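Actinorhodin polyketide putative beta-ketoacyl synthase 2 (Streptomyces coelicolor A3, PDB 1TQY) is the chain length factor of the actinorhodin polyketide synthase, a beta-ketoacyl synthase relative that probably partners a ketosynthase and helps set the length of the polyketide. Local coordinates at residues 349-352 / 353-357; 168-171 / 172-176. One frame throughout, in Å; residues are numbered along the deposited sequence.

How the contacts relate
Contact 1 lies on helix 345-359, while contact 2 spans the loop after strand 163-166 and the first turn of helix 171-185; their centres are about 16 Å apart, and both are buried. They meet through one valine: Val350 CG2 packs 3.7 Å from Leu176 CD2 and 3.8 Å from Leu173 CD1, an apolar seam between the two helices. A second connection runs through Lys335, which forms a salt bridge with Asp349 of contact 1 and is touched by the Gln169 side chain of contact 2. By analogy with ketosynthases, Gln169 probably sits where they carry the active-site cysteine; contact 2 would then lie at the position of that site.

Contact 1: residues 349-352 / 353-357; sequences DVVT and ALMSL
Thr352 and Ser356 meet one helical turn apart, and the Thr352 carbonyl oxygen is gripped twice by the serine. Ser356 OG donates to Thr352 O at 2.9 Å, while Ser356 N reaches Thr352 O at 3.1 Å from the opposite face of the carbonyl plane. The hydroxyl is folded beside its own backbone N (chi1 -65°), which turns it back along the helix to this oxygen. Thr352 OG1 likewise lies beside its backbone N; it is hydrogen-bonded to Tyr29 OH of helix 26-34 and, one turn back, to Leu348 O, so both buried hydroxyls are satisfied.

Ala353 is fixed through its backbone. Its N lies 2.8 Å from Asp349 O in a helical hydrogen bond, and its methyl CB rests 3.4 Å from Asp349 O.

On another side of the helix, Val350 and Leu354 run alongside each other off the same flank. Leu354 N bonds Val350 O at 2.9 Å, and Leu354 CG leans to 3.3 Å from Val350 O. Farther out, Leu354 CD1 meets Val350 CG1 at 3.8 Å, and both side chains press on Leu408 of strand 402-410. Ala353 touches Leu408 too, and the short side chains of Thr352, Ala353 and Ser356 lie on Phe303 of strand 301-303.

Buried throughout, with strands 301-303 and 402-410 and helices 26-34 and 171-185 around it, this stretch is consistent with one of the two central helices of the layered thiolase fold.

Contact 2: residues 168-171 / 172-176; sequences EQAG and GLDAL
Asp174 turns back onto Ala170 and Gly171 at the start of helix 171-185. Its CB starts 3.4 Å from Gly171 O. The first torsion (chi1 -73°) sets CG beside the backbone N, on the side facing Ala170, and CG comes to 3.5 Å from Ala170 O. At the tip the two carboxylate oxygens lie about equally far from that carbonyl, OD1 3.7 Å and OD2 3.8 Å from Ala170 O. They differ in their other neighbours: OD1 is 4.4 Å from Ala170 CB, whereas OD2 is hydrogen-bonded to the hydroxyls of Ser267 and Ser404, on strands 260-269 and 402-410.

The backbone beneath forms the first turn of the helix. Asp174 N meets Ala170 O at 3.1 Å, and Leu173 N adds a weak bond to the same oxygen. Ala175 N approaches Gly171 O at 2.7 Å.

Ahead of the helix, Gln169 N donates to Glu168 OE2 from above the carboxylate plane, and Arg399 N is another partner of that oxygen. The Gln169 side chain packs on Lys335 and Arg340 in the loops nearby.

Against Ala170 O the Asp174 carboxylate faces an acceptor, so the two serine hydroxyls, and probably the positive N-terminal end of the helix dipole, would do the holding; together they would favour a negatively charged Asp174.

Contact 1: residues 349-352 / 353-357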
ATOM      1  N   ASP B 349      -9.206  16.717   3.338  1.00 27.09           N
ATOM      2  CA  ASP B 349      -8.779  17.776   4.249  1.00 27.47           C
ATOM      3  C   ASP B 349      -7.864  18.734   3.479  1.00 25.98           C
ATOM      4  O   ASP B 349      -7.977  19.956   3.606  1.00 25.55           O
ATOM      5  CB  ASP B 349      -8.035  17.170   5.447  1.00 29.30           C
ATOM      6  CG  ASP B 349      -8.972  16.809   6.604  1.00 33.04           C
ATOM      7  OD1 ASP B 349     -10.212  16.735   6.404  1.00 33.25           O
ATOM      8  OD2 ASP B 349      -8.463  16.586   7.727  1.00 38.42           O
ATOM      9  N   VAL B 350      -6.967  18.168   2.675  1.00 25.73           N
ATOM     10  CA  VAL B 350      -6.058  18.965   1.864  1.00 22.35           C
ATOM     11  C   VAL B 350      -6.843  19.860   0.902  1.00 22.12           C
ATOM     12  O   VAL B 350      -6.538  21.044   0.750  1.00 20.36           O
ATOM     13  CB  VAL B 350      -5.097  18.063   1.061  1.00 23.45           C
ATOM     14  CG1 VAL B 350      -4.355  18.889   0.006  1.00 21.79           C
ATOM     15  CG2 VAL B 350      -4.087  17.412   2.022  1.00 21.87           C
ATOM     16  N   VAL B 351      -7.850  19.291   0.248  1.00 21.53           N
ATOM     17  CA  VAL B 351      -8.676  20.054  -0.679  1.00 21.25           C
ATOM     18  C   VAL B 351      -9.385  21.176   0.068  1.00 22.96           C
ATOM     19  O   VAL B 351      -9.442  22.315  -0.395  1.00 20.93           O
ATOM     20  CB  VAL B 351      -9.749  19.162  -1.349  1.00 20.08           C
ATOM     21  CG1 VAL B 351     -10.735  20.030  -2.135  1.00 19.60           C
ATOM     22  CG2 VAL B 351      -9.092  18.164  -2.278  1.00 19.98           C
ATOM     23  N   THR B 352      -9.927  20.849   1.235  1.00 24.41           N
ATOM     24  CA  THR B 352     -10.644  21.831   2.035  1.00 24.76           C
ATOM     25  C   THR B 352      -9.710  22.964   2.467  1.00 24.60           C
ATOM     26  O   THR B 352     -10.100  24.135   2.444  1.00 26.25           O
ATOM     27  CB  THR B 352     -11.288  21.146   3.247  1.00 24.85           C
ATOM     28  OG1 THR B 352     -12.021  19.996   2.793  1.00 27.39           O
ATOM     29  CG2 THR B 352     -12.249  22.083   3.947  1.00 23.24           C
ATOM     30  N   ALA B 353      -8.474  22.619   2.824  1.00 23.03           N
ATOM     31  CA  ALA B 353      -7.482  23.614   3.238  1.00 24.35           C
ATOM     32  C   ALA B 353      -7.093  24.535   2.078  1.00 24.86           C
ATOM     33  O   ALA B 353      -7.067  25.763   2.228  1.00 24.33           O
ATOM     34  CB  ALA B 353      -6.246  22.915   3.787  1.00 20.75           C
ATOM     35  N   LEU B 354      -6.807  23.947   0.916  1.00 26.14           N
ATOM     36  CA  LEU B 354      -6.424  24.738  -0.262  1.00 28.00           C
ATOM     37  C   LEU B 354      -7.515  25.746  -0.629  1.00 28.09           C
ATOM     38  O   LEU B 354      -7.232  26.878  -1.028  1.00 28.31           O
ATOM     39  CB  LEU B 354      -6.138  23.814  -1.458  1.00 27.66           C
ATOM     40  CG  LEU B 354      -4.834  23.010  -1.323  1.00 28.55           C
ATOM     41  CD1 LEU B 354      -4.781  21.858  -2.321  1.00 27.68           C
ATOM     42  CD2 LEU B 354      -3.668  23.958  -1.516  1.00 28.22           C
ATOM     43  N   MET B 355      -8.764  25.316  -0.481  1.00 26.98           N
ATOM     44  CA  MET B 355      -9.914  26.151  -0.782  1.00 28.62           C
ATOM     45  C   MET B 355     -10.015  27.302   0.203  1.00 28.75           C
ATOM     46  O   MET B 355     -10.455  28.403  -0.139  1.00 28.92           O
ATOM     47  CB  MET B 355     -11.191  25.313  -0.738  1.00 29.16           C
ATOM     48  CG  MET B 355     -11.404  24.458  -1.978  1.00 32.80           C
ATOM     49  SD  MET B 355     -11.957  25.468  -3.380  1.00 33.60           S
ATOM     50  CE  MET B 355     -10.429  26.038  -4.000  1.00 35.12           C
ATOM     51  N   SER B 356      -9.616  27.032   1.438  1.00 28.97           N
ATOM     52  CA  SER B 356      -9.642  28.042   2.477  1.00 28.83           C
ATOM     53  C   SER B 356      -8.591  29.083   2.122  1.00 28.86           C
ATOM     54  O   SER B 356      -8.838  30.286   2.199  1.00 30.28           O
ATOM     55  CB  SER B 356      -9.341  27.397   3.833  1.00 28.55           C
ATOM     56  OG  SER B 356     -10.368  26.481   4.180  1.00 27.46           O
ATOM     57  N   LEU B 357      -7.418  28.617   1.711  1.00 29.15           N
ATOM     58  CA  LEU B 357      -6.347  29.525   1.328  1.00 30.48           C
ATOM     59  C   LEU B 357      -6.753  30.357   0.117  1.00 32.83           C
ATOM     60  O   LEU B 357      -6.515  31.565   0.073  1.00 33.70           O
ATOM     61  CB  LEU B 357      -5.078  28.747   0.996  1.00 28.48           C
ATOM     62  CG  LEU B 357      -4.518  27.884   2.119  1.00 28.42           C
ATOM     63  CD1 LEU B 357      -3.294  27.168   1.606  1.00 25.04           C
ATOM     64  CD2 LEU B 357      -4.193  28.736   3.327  1.00 28.53           C
TER

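Contact 2: residues 168-171 / 172-176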
ATOM      1  N   GLU B 168      -4.318   3.127   7.207  1.00 22.51           N
ATOM      2  CA  GLU B 168      -5.615   3.580   7.697  1.00 22.60           C
ATOM      3  C   GLU B 168      -5.848   5.034   7.272  1.00 21.39           C
ATOM      4  O   GLU B 168      -5.552   5.378   6.121  1.00 22.39           O
ATOM      5  CB  GLU B 168      -5.709   3.395   9.206  1.00 21.36           C
ATOM      6  CG  GLU B 168      -7.129   3.093   9.659  1.00 24.22           C
ATOM      7  CD  GLU B 168      -7.721   4.238  10.454  1.00 24.74           C
ATOM      8  OE1 GLU B 168      -8.937   4.210  10.715  1.00 24.23           O
ATOM      9  OE2 GLU B 168      -6.957   5.165  10.815  1.00 24.60           O
ATOM     10  N   GLN B 169      -6.363   5.885   8.157  1.00 19.53           N
ATOM     11  CA  GLN B 169      -6.639   7.294   7.790  1.00 20.79           C
ATOM     12  C   GLN B 169      -5.400   8.162   7.562  1.00 19.65           C
ATOM     13  O   GLN B 169      -5.498   9.302   7.104  1.00 19.92           O
ATOM     14  CB  GLN B 169      -7.541   7.973   8.844  1.00 19.14           C
ATOM     15  CG  GLN B 169      -7.979   9.412   8.456  1.00 21.68           C
ATOM     16  CD  GLN B 169      -9.500   9.597   8.427  1.00 21.65           C
ATOM     17  OE1 GLN B 169     -10.249   8.623   8.318  1.00 22.66           O
ATOM     18  NE2 GLN B 169      -9.957  10.849   8.507  1.00 22.25           N
ATOM     19  N   ALA B 170      -4.230   7.644   7.889  1.00 18.50           N
ATOM     20  CA  ALA B 170      -3.026   8.438   7.668  1.00 21.38           C
ATOM     21  C   ALA B 170      -2.553   8.245   6.226  1.00 21.67           C
ATOM     22  O   ALA B 170      -1.849   9.086   5.675  1.00 21.12           O
ATOM     23  CB  ALA B 170      -1.932   8.009   8.634  1.00 20.36           C
ATOM     24  N   GLY B 171      -2.964   7.131   5.630  1.00 21.97           N
ATOM     25  CA  GLY B 171      -2.547   6.800   4.279  1.00 22.81           C
ATOM     26  C   GLY B 171      -2.746   7.856   3.212  1.00 23.73           C
ATOM     27  O   GLY B 171      -1.849   8.083   2.401  1.00 25.53           O
ATOM     28  N   GLY B 172      -3.918   8.480   3.206  1.00 23.56           N
ATOM     29  CA  GLY B 172      -4.231   9.508   2.234  1.00 24.85           C
ATOM     30  C   GLY B 172      -3.212  10.624   2.175  1.00 25.53           C
ATOM     31  O   GLY B 172      -2.846  11.068   1.085  1.00 25.49           O
ATOM     32  N   LEU B 173      -2.750  11.084   3.336  1.00 23.80           N
ATOM     33  CA  LEU B 173      -1.754  12.152   3.381  1.00 23.92           C
ATOM     34  C   LEU B 173      -0.420  11.581   2.932  1.00 23.44           C
ATOM     35  O   LEU B 173       0.302  12.213   2.173  1.00 26.85           O
ATOM     36  CB  LEU B 173      -1.644  12.720   4.807  1.00 25.00           C
ATOM     37  CG  LEU B 173      -1.921  14.219   4.954  1.00 26.80           C
ATOM     38  CD1 LEU B 173      -3.262  14.530   4.332  1.00 26.81           C
ATOM     39  CD2 LEU B 173      -1.898  14.639   6.434  1.00 26.31           C
ATOM     40  N   ASP B 174      -0.106  10.374   3.396  1.00 22.98           N
ATOM     41  CA  ASP B 174       1.132   9.713   3.014  1.00 22.92           C
ATOM     42  C   ASP B 174       1.209   9.544   1.498  1.00 22.82           C
ATOM     43  O   ASP B 174       2.281   9.689   0.915  1.00 19.64           O
ATOM     44  CB  ASP B 174       1.240   8.351   3.698  1.00 23.75           C
ATOM     45  CG  ASP B 174       1.547   8.462   5.186  1.00 27.86           C
ATOM     46  OD1 ASP B 174       1.418   7.439   5.901  1.00 30.08           O
ATOM     47  OD2 ASP B 174       1.928   9.563   5.644  1.00 27.20           O
ATOM     48  N   ALA B 175       0.072   9.239   0.870  1.00 22.93           N
ATOM     49  CA  ALA B 175       0.023   9.049  -0.580  1.00 23.34           C
ATOM     50  C   ALA B 175       0.439  10.346  -1.274  1.00 21.33           C
ATOM     51  O   ALA B 175       1.242  10.337  -2.208  1.00 21.76           O
ATOM     52  CB  ALA B 175      -1.396   8.639  -1.013  1.00 22.30           C
ATOM     53  N   LEU B 176      -0.129  11.452  -0.804  1.00 23.03           N
ATOM     54  CA  LEU B 176       0.150  12.780  -1.334  1.00 24.01           C
ATOM     55  C   LEU B 176       1.625  13.121  -1.173  1.00 24.42           C
ATOM     56  O   LEU B 176       2.248  13.703  -2.064  1.00 22.00           O
ATOM     57  CB  LEU B 176      -0.710  13.815  -0.611  1.00 24.48           C
ATOM     58  CG  LEU B 176      -1.968  14.321  -1.315  1.00 26.82           C
ATOM     59  CD1 LEU B 176      -2.526  13.273  -2.262  1.00 29.80           C
ATOM     60  CD2 LEU B 176      -2.999  14.713  -0.262  1.00 27.31           C
TER